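Local coordinates for bifunctional thiamine biosynthesis protein ThiDN (Methanocaldococcus jannaschii DSM 2661, PDB 2PHP) that is bifunctional, probably phosphorylating hydroxymethylpyrimidine and its phosphate and, through its C-terminal ThiN domain, condensing the pyrimidine diphosphate with thiazole phosphate into thiamine phosphate, at residues 80-85 against 94-99; 99-104 against 149-154. One frame throughout, in Å; residues are numbered along the deposited sequence.

Contact 1: 80-85 against 94-99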
loop_
_atom_site.group_PDB
_atom_site.type_symbol
_atom_site.label_atom_id
_atom_site.label_comp_id
_atom_site.label_asym_id
_atom_site.label_seq_id
_atom_site.Cartn_x
_atom_site.Cartn_y
_atom_site.Cartn_z
ATOM N N ALA B 80 -22.014 -6.520 7.871
ATOM C CA ALA B 80 -22.741 -5.970 9.005
ATOM C C ALA B 80 -24.130 -6.621 9.086
ATOM O O ALA B 80 -24.606 -6.946 10.175
ATOM C CB ALA B 80 -22.877 -4.459 8.858
ATOM N N LYS B 81 -24.774 -6.808 7.935
ATOM C CA LYS B 81 -26.100 -7.432 7.893
ATOM C C LYS B 81 -26.042 -8.823 8.521
ATOM O O LYS B 81 -26.975 -9.245 9.196
ATOM C CB LYS B 81 -26.601 -7.556 6.450
ATOM C CG LYS B 81 -26.945 -6.235 5.754
ATOM C CD LYS B 81 -27.470 -6.508 4.347
ATOM C CE LYS B 81 -27.527 -5.256 3.479
ATOM N NZ LYS B 81 -28.513 -4.261 3.983
ATOM N N ILE B 82 -24.941 -9.535 8.296
ATOM C CA ILE B 82 -24.798 -10.870 8.859
ATOM C C ILE B 82 -24.661 -10.815 10.384
ATOM O O ILE B 82 -25.366 -11.526 11.100
ATOM C CB ILE B 82 -23.574 -11.607 8.272
ATOM C CG1 ILE B 82 -23.775 -11.841 6.773
ATOM C CG2 ILE B 82 -23.373 -12.927 9.007
ATOM C CD1 ILE B 82 -22.508 -12.320 6.033
ATOM N N ILE B 83 -23.764 -9.966 10.877
ATOM C CA ILE B 83 -23.554 -9.835 12.317
ATOM C C ILE B 83 -24.804 -9.359 13.063
ATOM O O ILE B 83 -25.187 -9.947 14.071
ATOM C CB ILE B 83 -22.377 -8.885 12.622
ATOM C CG1 ILE B 83 -21.089 -9.482 12.038
ATOM C CG2 ILE B 83 -22.247 -8.681 14.134
ATOM C CD1 ILE B 83 -19.904 -8.546 12.021
ATOM N N LEU B 84 -25.441 -8.300 12.575
ATOM C CA LEU B 84 -26.646 -7.806 13.228
ATOM C C LEU B 84 -27.753 -8.849 13.221
ATOM O O LEU B 84 -28.542 -8.922 14.164
ATOM C CB LEU B 84 -27.133 -6.516 12.568
ATOM C CG LEU B 84 -26.474 -5.250 13.127
ATOM C CD1 LEU B 84 -24.970 -5.300 12.884
ATOM C CD2 LEU B 84 -27.089 -4.020 12.479
ATOM N N SER B 85 -27.816 -9.660 12.166
ATOM C CA SER B 85 -28.833 -10.707 12.091
ATOM C C SER B 85 -28.535 -11.809 13.109
ATOM O O SER B 85 -29.411 -12.230 13.863
ATOM C CB SER B 85 -28.889 -11.318 10.686
ATOM O OG SER B 85 -29.433 -10.411 9.742
ATOM N N ARG B 94 -20.243 -10.996 17.766
ATOM C CA ARG B 94 -19.972 -9.663 17.221
ATOM C C ARG B 94 -19.044 -9.637 15.997
ATOM O O ARG B 94 -18.772 -8.565 15.461
ATOM C CB ARG B 94 -19.363 -8.767 18.313
ATOM C CG ARG B 94 -20.208 -8.662 19.570
ATOM C CD ARG B 94 -19.560 -7.780 20.631
ATOM N NE ARG B 94 -18.316 -8.339 21.170
ATOM C CZ ARG B 94 -17.098 -7.936 20.820
ATOM N NH1 ARG B 94 -16.954 -6.967 19.932
ATOM N NH2 ARG B 94 -16.023 -8.507 21.355
ATOM N N ALA B 95 -18.569 -10.794 15.542
ATOM C CA ALA B 95 -17.646 -10.807 14.405
ATOM C C ALA B 95 -17.898 -11.853 13.330
ATOM O O ALA B 95 -18.457 -12.926 13.590
ATOM C CB ALA B 95 -16.209 -10.935 14.911
ATOM N N CYS B 96 -17.444 -11.535 12.120
ATOM C CA CYS B 96 -17.608 -12.420 10.975
ATOM C C CYS B 96 -16.602 -12.130 9.861
ATOM O O CYS B 96 -16.208 -10.982 9.635
ATOM C CB CYS B 96 -19.031 -12.287 10.423
ATOM S SG CYS B 96 -19.361 -13.224 8.902
HETATM N N MSE B 97 -16.192 -13.192 9.174
HETATM C CA MSE B 97 -15.262 -13.088 8.054
HETATM C C MSE B 97 -15.723 -14.052 6.970
HETATM O O MSE B 97 -16.031 -15.207 7.270
HETATM C CB MSE B 97 -13.846 -13.469 8.482
HETATM C CG MSE B 97 -12.882 -13.548 7.314
HETATM SE SE MSE B 97 -11.070 -13.872 7.872
HETATM C CE MSE B 97 -10.142 -13.560 6.202
ATOM N N ASN B 98 -15.779 -13.594 5.723
ATOM C CA ASN B 98 -16.192 -14.481 4.642
ATOM C C ASN B 98 -14.957 -15.061 3.970
ATOM O O ASN B 98 -13.986 -14.344 3.737
ATOM C CB ASN B 98 -17.060 -13.743 3.618
ATOM C CG ASN B 98 -16.312 -12.633 2.892
ATOM O OD1 ASN B 98 -15.893 -11.646 3.501
ATOM N ND2 ASN B 98 -16.141 -12.794 1.580
ATOM N N ILE B 99 -14.987 -16.364 3.690
ATOM C CA ILE B 99 -13.868 -17.038 3.036
ATOM C C ILE B 99 -14.363 -17.909 1.885
ATOM O O ILE B 99 -15.562 -18.188 1.769
ATOM C CB ILE B 99 -13.067 -17.915 4.025
ATOM C CG1 ILE B 99 -13.911 -19.103 4.485
ATOM C CG2 ILE B 99 -12.641 -17.081 5.228
ATOM C CD1 ILE B 99 -13.165 -20.021 5.445
#

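Contact 2: 99-104 against 149-154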
loop_
_atom_site.group_PDB
_atom_site.type_symbol
_atom_site.label_atom_id
_atom_site.label_comp_id
_atom_site.label_asym_id
_atom_site.label_seq_id
_atom_site.Cartn_x
_atom_site.Cartn_y
_atom_site.Cartn_z
ATOM N N ILE B 99 -14.987 -16.364 3.690
ATOM C CA ILE B 99 -13.868 -17.038 3.036
ATOM C C ILE B 99 -14.363 -17.909 1.885
ATOM O O ILE B 99 -15.562 -18.188 1.769
ATOM C CB ILE B 99 -13.067 -17.915 4.025
ATOM C CG1 ILE B 99 -13.911 -19.103 4.485
ATOM C CG2 ILE B 99 -12.641 -17.081 5.228
ATOM C CD1 ILE B 99 -13.165 -20.021 5.445
ATOM N N LYS B 100 -13.439 -18.318 1.028
ATOM C CA LYS B 100 -13.789 -19.126 -0.125
ATOM C C LYS B 100 -14.490 -20.433 0.257
ATOM O O LYS B 100 -14.152 -21.084 1.251
ATOM C CB LYS B 100 -12.536 -19.409 -0.943
ATOM C CG LYS B 100 -12.779 -20.168 -2.223
ATOM C CD LYS B 100 -11.458 -20.577 -2.851
ATOM C CE LYS B 100 -11.670 -21.214 -4.216
ATOM N NZ LYS B 100 -10.367 -21.659 -4.772
ATOM N N TYR B 101 -15.482 -20.801 -0.543
ATOM C CA TYR B 101 -16.258 -22.010 -0.316
ATOM C C TYR B 101 -15.672 -23.238 -1.004
ATOM O O TYR B 101 -15.039 -23.127 -2.045
ATOM C CB TYR B 101 -17.682 -21.801 -0.824
ATOM C CG TYR B 101 -18.482 -23.080 -0.915
ATOM C CD1 TYR B 101 -19.135 -23.602 0.204
ATOM C CD2 TYR B 101 -18.596 -23.766 -2.125
ATOM C CE1 TYR B 101 -19.886 -24.769 0.118
ATOM C CE2 TYR B 101 -19.343 -24.933 -2.223
ATOM C CZ TYR B 101 -19.989 -25.427 -1.099
ATOM O OH TYR B 101 -20.762 -26.565 -1.196
ATOM N N ASP B 102 -15.909 -24.409 -0.419
ATOM C CA ASP B 102 -15.449 -25.682 -0.978
ATOM C C ASP B 102 -16.242 -26.818 -0.328
ATOM O O ASP B 102 -16.177 -27.007 0.886
ATOM C CB ASP B 102 -13.953 -25.880 -0.732
ATOM C CG ASP B 102 -13.437 -27.210 -1.283
ATOM O OD1 ASP B 102 -13.923 -28.280 -0.848
ATOM O OD2 ASP B 102 -12.542 -27.188 -2.149
ATOM N N GLY B 103 -16.992 -27.556 -1.147
ATOM C CA GLY B 103 -17.806 -28.654 -0.644
ATOM C C GLY B 103 -17.059 -29.700 0.172
ATOM O O GLY B 103 -17.504 -30.091 1.257
ATOM N N GLY B 104 -15.925 -30.157 -0.352
ATOM C CA GLY B 104 -15.143 -31.146 0.357
ATOM C C GLY B 104 -14.702 -30.621 1.708
ATOM O O GLY B 104 -14.740 -31.340 2.708
ATOM N N TYR B 149 -22.811 -21.182 5.430
ATOM C CA TYR B 149 -22.353 -21.197 4.053
ATOM C C TYR B 149 -23.555 -21.311 3.144
ATOM O O TYR B 149 -24.665 -21.542 3.605
ATOM C CB TYR B 149 -21.410 -22.386 3.833
ATOM C CG TYR B 149 -22.099 -23.732 3.681
ATOM C CD1 TYR B 149 -22.627 -24.135 2.451
ATOM C CD2 TYR B 149 -22.215 -24.609 4.762
ATOM C CE1 TYR B 149 -23.247 -25.377 2.300
ATOM C CE2 TYR B 149 -22.835 -25.853 4.621
ATOM C CZ TYR B 149 -23.348 -26.230 3.388
ATOM O OH TYR B 149 -23.958 -27.457 3.245
ATOM N N ASP B 150 -23.330 -21.115 1.854
ATOM C CA ASP B 150 -24.384 -21.257 0.866
ATOM C C ASP B 150 -23.680 -21.661 -0.424
ATOM O O ASP B 150 -22.526 -21.283 -0.655
ATOM C CB ASP B 150 -25.198 -19.962 0.708
ATOM C CG ASP B 150 -24.506 -18.921 -0.157
ATOM O OD1 ASP B 150 -23.501 -18.334 0.294
ATOM O OD2 ASP B 150 -24.980 -18.696 -1.289
ATOM N N ARG B 151 -24.362 -22.447 -1.251
ATOM C CA ARG B 151 -23.765 -22.941 -2.481
ATOM C C ARG B 151 -23.769 -21.977 -3.666
ATOM O O ARG B 151 -23.453 -22.365 -4.797
ATOM C CB ARG B 151 -24.413 -24.280 -2.856
ATOM C CG ARG B 151 -24.193 -25.358 -1.794
ATOM C CD ARG B 151 -24.288 -26.787 -2.352
ATOM N NE ARG B 151 -25.547 -27.461 -2.016
ATOM C CZ ARG B 151 -26.706 -27.264 -2.647
ATOM N NH1 ARG B 151 -26.782 -26.407 -3.663
ATOM N NH2 ARG B 151 -27.795 -27.927 -2.265
ATOM N N GLY B 152 -24.102 -20.718 -3.402
ATOM C CA GLY B 152 -24.106 -19.724 -4.461
ATOM C C GLY B 152 -25.398 -19.681 -5.243
ATOM O O GLY B 152 -26.413 -20.223 -4.813
ATOM N N GLY B 153 -25.364 -19.030 -6.398
ATOM C CA GLY B 153 -26.555 -18.928 -7.216
ATOM C C GLY B 153 -26.261 -18.153 -8.476
ATOM O O GLY B 153 -25.096 -17.942 -8.831
ATOM N N GLU B 154 -27.315 -17.720 -9.155
ATOM C CA GLU B 154 -27.149 -16.967 -10.387
ATOM C C GLU B 154 -26.354 -15.689 -10.101
ATOM O O GLU B 154 -26.780 -14.840 -9.317
ATOM C CB GLU B 154 -28.524 -16.633 -10.982
ATOM C CG GLU B 154 -28.481 -16.091 -12.408
ATOM C CD GLU B 154 -27.722 -17.000 -13.365
ATOM O OE1 GLU B 154 -27.988 -18.223 -13.374
ATOM O OE2 GLU B 154 -26.862 -16.486 -14.117
#

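Contact 1: 80-85 against 94-99
I83 covers one face of the flat R94–A95 peptide: its CG2 stands over that face, 3.8 Å from R94 C, and CD1 lies on the same side, 3.6 Å from R94 O. The other flat group, the guanidinium of R94, takes no part; its NH1 pairs with E39 and the carbonyl of S40. With I83 CG1 anti to the carbonyl carbon (chi1 -63°) and the chain extended beyond it, CD1 runs along the strand backbone while CG1 itself meets C96 CB at 3.8 Å. C96 points to the helix and sets SG 4.0 Å from I82 CG2. The axes of 80-85 and 95-99 come within 8.1 Å, their N-to-C directions 140° apart, near where R94 and A95 form a classic beta bulge opposite G164. I83 also rests on A38 and S40 of the neighbouring strand, and I82 on M130 and T134 of helix 129-141. Cut back to alanine, I83 would lose CG1, CG2 and CD1, which would probably leave the peptide face and C96 CB without their packing partner. Wholly buried, the contact depends on shape: apolar side chains meet one another and a backbone already paired with S40, G164 and A38.

Contact 2: 99-104 against 149-154
Y101, which carries most of the buried surface, packs against Y149 through CE1 and against R151 through its hydroxyl end, where strand 95-100 gives way to helix 103-109. Its CE1 comes within 3.7 Å of Y149 CD1, obliquely, but the two rings barely overlap: their planes are 28° from parallel and their centroids 5.8 Å apart, so this is a slid contact rather than a full stack. Y149 reaches it with CG set between its own backbone N and carbonyl carbon (chi1 78°). Over one face of the Y101 ring, toward its rim, sits the carbonyl oxygen of D150, 4.2 Å from Y101 CD1; over the opposite face lies the backbone N of G103, in the first turn of helix 103-109, where D102 is the N-cap and its OD1 accepts from L105 N. R151 runs alongside the phenol, pointing the same way, and its aliphatic CG lies 3.7 Å from Y101 OH. The guanidinium, carried on by a bend at chi3, is turned 64° from the ring plane. Behind these, D150 OD2 takes the N-H of G152 at 3.1 Å, from well above the carboxylate plane, closing an Asx turn where the chain leaves strand 147-150. Beyond it, G153 forms backbone hydrogen bonds with a neighbouring subunit. The contact therefore combines a grazing, slid aromatic contact with a buried carboxylate that serves both the Asx turn and two arginines, R120 and R161, next to a subunit interface.

In the fold
Both contacts draw on strand 95-100, and their segments overlap at I99, which makes no contact across either pair. Contact 1 takes the start of the strand, against helix 77-87; contact 2 takes the chain where the strand gives way to helix 103-109, against the exit from strand 147-150. Their centres are 16 Å apart, at about 5 Å and 13 Å from the centre of the chain, so one is deep in the domain and the other nearer its periphery and a second subunit. Strand 159-164, between the two strands in the mixed sheet, connects them: R161 touches I82 and C96 of contact 1 and its NH1 forms a salt bridge with D150 of contact 2.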